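Local atomic coordinates of 4-phosphoerythronate dehydrogenase (Lactobacillus jensenii, PDB entry 4PRK), a protein that probably reduces pyruvate to D-lactate with NADH, as a D-lactate dehydrogenase of the D-isomer specific 2-hydroxyacid dehydrogenase family. Residues 145-150 against 199-204; 150-155 against 204-209. All coordinates share one frame; numbering follows the deposited sequence.

Overall arrangement
Both contacts join the same two neighbouring strands, 148-152 and 201-204, in the parallel sheet of the Rossmann-type NAD-binding domain. Contact 1 takes the end where these strands begin, contact 2 the end where they finish and pass into loops; their centres lie 14 Å apart. Along the chain 145-150 and 150-155 come first, then 199-204 and 204-209, with strand 171-175 and helices 155-167 and 192-198 between. Gly150 and Leu204 belong to both contacts, and a probable hydrogen bond from Ile152 N to Ser203 O continues the pairing from one to the other. The strand pair thus leads from the N-terminal ends of the two strands to the glycine-rich turn, where such domains usually hold the dinucleotide.

Contact 1 of 2, residues 145-150 against 199-204; sequences YNKTIG and ADIISL
Ala199 lies over Gly150, its CB 3.5 Å from Gly150 N, at the start of a parallel strand pair in the Rossmann-type sheet of this dehydrogenase. Gly150 makes room for that methyl: a side chain there would run into it. Asp200 comes next and is held from both of its ends. Its backbone N gives a hydrogen bond to Thr148 O, while its carboxylate turns back to accept Thr148 N at OD2, 2.9 Å away and nearly straight at 165°. The amide reaches OD2 on the anti side, 28° out of the carboxylate plane. With CG beside its own backbone N (chi1 -51°), the acid group turns toward Thr148, where OD2 meets the amide. Lys147, bent at chi2, crosses the aspartate obliquely and lays CD 3.6 Å from Asp200 CB; its NZ, too far from OD2 for a salt bridge, reaches Asp200 O through a water. A second water links OD2 to Thr148 OG1, and OD1 forms a salt bridge with Lys225. Replacing Asp200 by alanine removes the carboxylate and would probably leave Thr148 N and the amino group of Lys225 without that partner, and the start of the strand less firmly held.

Ile201 begins the regular pairing: its N becomes the second donor to Thr148 O, and its O accepts Gly150 N at 2.7 Å. Its side chain lies beside that of Ile149, the two pointing the same way with their CD1 atoms 4.1 Å apart. Ile202 falls on the other face of the sheet, where it packs on Met224 and Leu230. Ser203 N carries the pattern on to Gly150 O, and that same oxygen also meets Ile202 CA in a 3.1 Å CA-H...O contact.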
# COMPACT_ATOMS: atom_id res chain seq x y z
N TYR A 145 -1.90 -1.95 12.62
CA TYR A 145 -3.14 -1.28 12.18
C TYR A 145 -4.05 -0.91 13.36
O TYR A 145 -5.12 -0.33 13.16
CB TYR A 145 -3.98 -2.11 11.13
CG TYR A 145 -4.40 -3.48 11.59
CD1 TYR A 145 -5.54 -3.68 12.35
CD2 TYR A 145 -3.64 -4.56 11.28
CE1 TYR A 145 -5.89 -4.96 12.75
CE2 TYR A 145 -3.96 -5.80 11.68
CZ TYR A 145 -5.07 -6.00 12.43
OH TYR A 145 -5.31 -7.29 12.78
N ASN A 146 -3.69 -1.21 14.60
CA ASN A 146 -4.51 -0.66 15.70
C ASN A 146 -3.88 0.55 16.36
O ASN A 146 -4.44 1.08 17.29
CB ASN A 146 -4.81 -1.73 16.73
CG ASN A 146 -5.69 -2.81 16.18
OD1 ASN A 146 -5.43 -4.00 16.31
ND2 ASN A 146 -6.74 -2.39 15.55
N LYS A 147 -2.74 0.99 15.87
CA LYS A 147 -1.97 2.02 16.54
C LYS A 147 -2.12 3.32 15.80
O LYS A 147 -2.40 3.33 14.58
CB LYS A 147 -0.50 1.58 16.54
CG LYS A 147 -0.23 0.39 17.43
CD LYS A 147 0.68 0.79 18.57
CE LYS A 147 0.96 -0.30 19.59
NZ LYS A 147 0.09 -0.07 20.76
N THR A 148 -1.86 4.41 16.51
CA THR A 148 -1.76 5.74 15.96
C THR A 148 -0.29 6.15 16.01
O THR A 148 0.39 6.03 17.04
CB THR A 148 -2.57 6.76 16.79
OG1 THR A 148 -3.96 6.51 16.63
CG2 THR A 148 -2.32 8.16 16.31
N ILE A 149 0.18 6.70 14.89
CA ILE A 149 1.53 7.13 14.76
C ILE A 149 1.45 8.61 14.81
O ILE A 149 0.54 9.22 14.22
CB ILE A 149 2.11 6.78 13.37
CG1 ILE A 149 1.78 5.33 12.98
CG2 ILE A 149 3.56 7.13 13.32
CD1 ILE A 149 2.47 4.23 13.80
N GLY A 150 2.41 9.22 15.50
CA GLY A 150 2.46 10.67 15.61
C GLY A 150 3.81 11.17 15.23
O GLY A 150 4.85 10.74 15.77
N ALA A 199 -0.92 9.78 20.05
CA ALA A 199 -0.05 8.84 19.35
C ALA A 199 0.37 7.70 20.25
O ALA A 199 0.75 7.93 21.37
CB ALA A 199 1.15 9.53 18.76
N ASP A 200 0.32 6.47 19.74
CA ASP A 200 0.97 5.34 20.46
C ASP A 200 2.44 5.20 20.10
O ASP A 200 3.20 4.58 20.86
CB ASP A 200 0.28 4.03 20.16
CG ASP A 200 -1.20 4.10 20.36
OD1 ASP A 200 -1.63 4.43 21.48
OD2 ASP A 200 -1.92 3.83 19.40
N ILE A 201 2.83 5.71 18.92
CA ILE A 201 4.23 5.72 18.49
C ILE A 201 4.57 7.08 17.95
O ILE A 201 3.93 7.56 17.02
CB ILE A 201 4.53 4.70 17.38
CG1 ILE A 201 4.47 3.27 17.91
CG2 ILE A 201 5.91 4.98 16.83
CD1 ILE A 201 4.27 2.20 16.86
N ILE A 202 5.55 7.72 18.55
CA ILE A 202 5.93 9.10 18.20
C ILE A 202 7.27 9.05 17.53
O ILE A 202 8.22 8.52 18.09
CB ILE A 202 6.08 9.98 19.46
CG1 ILE A 202 4.70 10.14 20.08
CG2 ILE A 202 6.65 11.32 19.07
CD1 ILE A 202 4.63 10.83 21.42
N SER A 203 7.37 9.65 16.36
CA SER A 203 8.63 9.70 15.69
C SER A 203 8.96 11.11 15.33
O SER A 203 8.09 11.82 14.83
CB SER A 203 8.63 8.80 14.44
OG SER A 203 9.89 8.93 13.79
N LEU A 204 10.24 11.50 15.57
CA LEU A 204 10.68 12.92 15.41
C LEU A 204 11.34 13.24 14.06
O LEU A 204 12.24 12.52 13.62
CB LEU A 204 11.64 13.31 16.50
CG LEU A 204 11.18 12.97 17.92
CD1 LEU A 204 12.24 13.36 18.94
CD2 LEU A 204 9.85 13.64 18.24
O HOH W 1 2.40 1.68 21.84
O HOH W 2 -4.32 4.56 18.88

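Contact 2 of 2, residues 150-155 against 204-209; sequences GLIGVG and LHTPLL
Ile152 O is gripped by two donors from opposite faces of its carbonyl plane. His205 N reaches it at 2.8 Å, tilted somewhat from the plane, whereas Thr206 OG1 comes from well above it, 61° out, and gives its proton at 2.9 Å. The threonine hydroxyl is placed for this by chi1 of -72°, which sets OG1 beside its own backbone N; from there it also touches Ile152 CG2 at 3.7 Å. Before the strands part, Ile152 and Leu204 form one last parallel bridge. Their side chains lie side by side on one face of the sheet, with Leu204 CD2 against Ile152 CG1 at 3.8 Å; Phe192 and Val195 of helix 192-198 pack on Ile152 from the same chain.

Gly153 then opens the turn into helix 155-167, and with Gly155 it fits the GxGxxG pattern by which Rossmann-type domains usually bind the dinucleotide. Its positive phi of 87° suits a residue without a side chain, and any CB would collide with His205 O and Thr206 OG1. Its CA instead comes to His205 O in a CA-H...O contact. His205 leans on the turn: its CB sits 3.4 Å from the carbonyl oxygens of both Gly153 and Val154, and its imidazole lies aslant the leucine side chain of Leu151, ring CD2 4.1 Å from Leu151 CD2. Ser203 OG holds the ring's rotation by a hydrogen bond with NE2, and Ile157 of the helix touches the histidine as well.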
# COMPACT_ATOMS: atom_id res chain seq x y z
N GLY A 150 2.41 9.22 15.50
CA GLY A 150 2.46 10.67 15.61
C GLY A 150 3.81 11.17 15.23
O GLY A 150 4.85 10.74 15.77
N LEU A 151 3.81 12.02 14.24
CA LEU A 151 5.05 12.56 13.70
C LEU A 151 5.22 14.03 14.12
O LEU A 151 4.31 14.82 13.91
CB LEU A 151 5.02 12.48 12.17
CG LEU A 151 4.78 11.12 11.50
CD1 LEU A 151 4.97 11.34 9.99
CD2 LEU A 151 5.79 10.13 11.96
N ILE A 152 6.38 14.41 14.65
CA ILE A 152 6.63 15.81 15.01
C ILE A 152 7.56 16.37 13.97
O ILE A 152 8.74 16.09 13.99
CB ILE A 152 7.30 15.97 16.38
CG1 ILE A 152 6.50 15.24 17.46
CG2 ILE A 152 7.37 17.46 16.73
CD1 ILE A 152 5.04 15.63 17.48
N GLY A 153 7.03 17.12 13.03
CA GLY A 153 7.76 17.35 11.78
C GLY A 153 7.48 16.24 10.77
O GLY A 153 7.18 15.11 11.13
N VAL A 154 7.54 16.57 9.48
CA VAL A 154 7.41 15.57 8.42
C VAL A 154 8.67 15.56 7.55
O VAL A 154 9.62 14.81 7.85
CB VAL A 154 6.15 15.85 7.59
CG1 VAL A 154 6.01 14.81 6.48
CG2 VAL A 154 4.94 15.85 8.53
N GLY A 155 8.75 16.42 6.53
CA GLY A 155 9.89 16.39 5.61
C GLY A 155 9.88 15.11 4.78
O GLY A 155 8.92 14.26 4.86
N LEU A 204 10.24 11.50 15.57
CA LEU A 204 10.68 12.92 15.41
C LEU A 204 11.34 13.24 14.06
O LEU A 204 12.24 12.52 13.62
CB LEU A 204 11.64 13.31 16.50
CG LEU A 204 11.18 12.97 17.92
CD1 LEU A 204 12.24 13.36 18.94
CD2 LEU A 204 9.85 13.64 18.24
N HIS A 205 10.92 14.35 13.45
CA HIS A 205 11.40 14.72 12.13
C HIS A 205 11.52 16.23 12.01
O HIS A 205 11.14 16.81 11.03
CB HIS A 205 10.48 14.11 11.07
CG HIS A 205 10.44 12.62 11.17
ND1 HIS A 205 11.50 11.83 10.81
CD2 HIS A 205 9.55 11.79 11.76
CE1 HIS A 205 11.24 10.58 11.11
NE2 HIS A 205 10.06 10.52 11.69
N THR A 206 12.12 16.83 13.03
CA THR A 206 12.16 18.27 13.19
C THR A 206 13.62 18.69 13.09
O THR A 206 14.48 18.01 13.63
CB THR A 206 11.55 18.71 14.56
OG1 THR A 206 10.14 18.53 14.53
CG2 THR A 206 11.81 20.15 14.87
N PRO A 207 13.91 19.79 12.36
CA PRO A 207 15.30 20.28 12.32
C PRO A 207 15.70 20.76 13.68
O PRO A 207 14.89 21.33 14.38
CB PRO A 207 15.24 21.47 11.35
CG PRO A 207 13.82 21.85 11.30
CD PRO A 207 13.02 20.61 11.52
N LEU A 208 16.94 20.51 14.07
CA LEU A 208 17.49 21.08 15.29
C LEU A 208 17.80 22.52 15.06
O LEU A 208 18.58 22.85 14.19
CB LEU A 208 18.77 20.37 15.71
CG LEU A 208 19.42 21.03 16.93
CD1 LEU A 208 18.44 21.03 18.09
CD2 LEU A 208 20.73 20.35 17.31
N LEU A 209 17.17 23.36 15.84
CA LEU A 209 17.38 24.79 15.82
C LEU A 209 17.38 25.27 17.25
O LEU A 209 17.04 24.51 18.16
CB LEU A 209 16.22 25.46 15.09
CG LEU A 209 15.88 24.99 13.68
CD1 LEU A 209 14.40 25.20 13.47
CD2 LEU A 209 16.69 25.75 12.62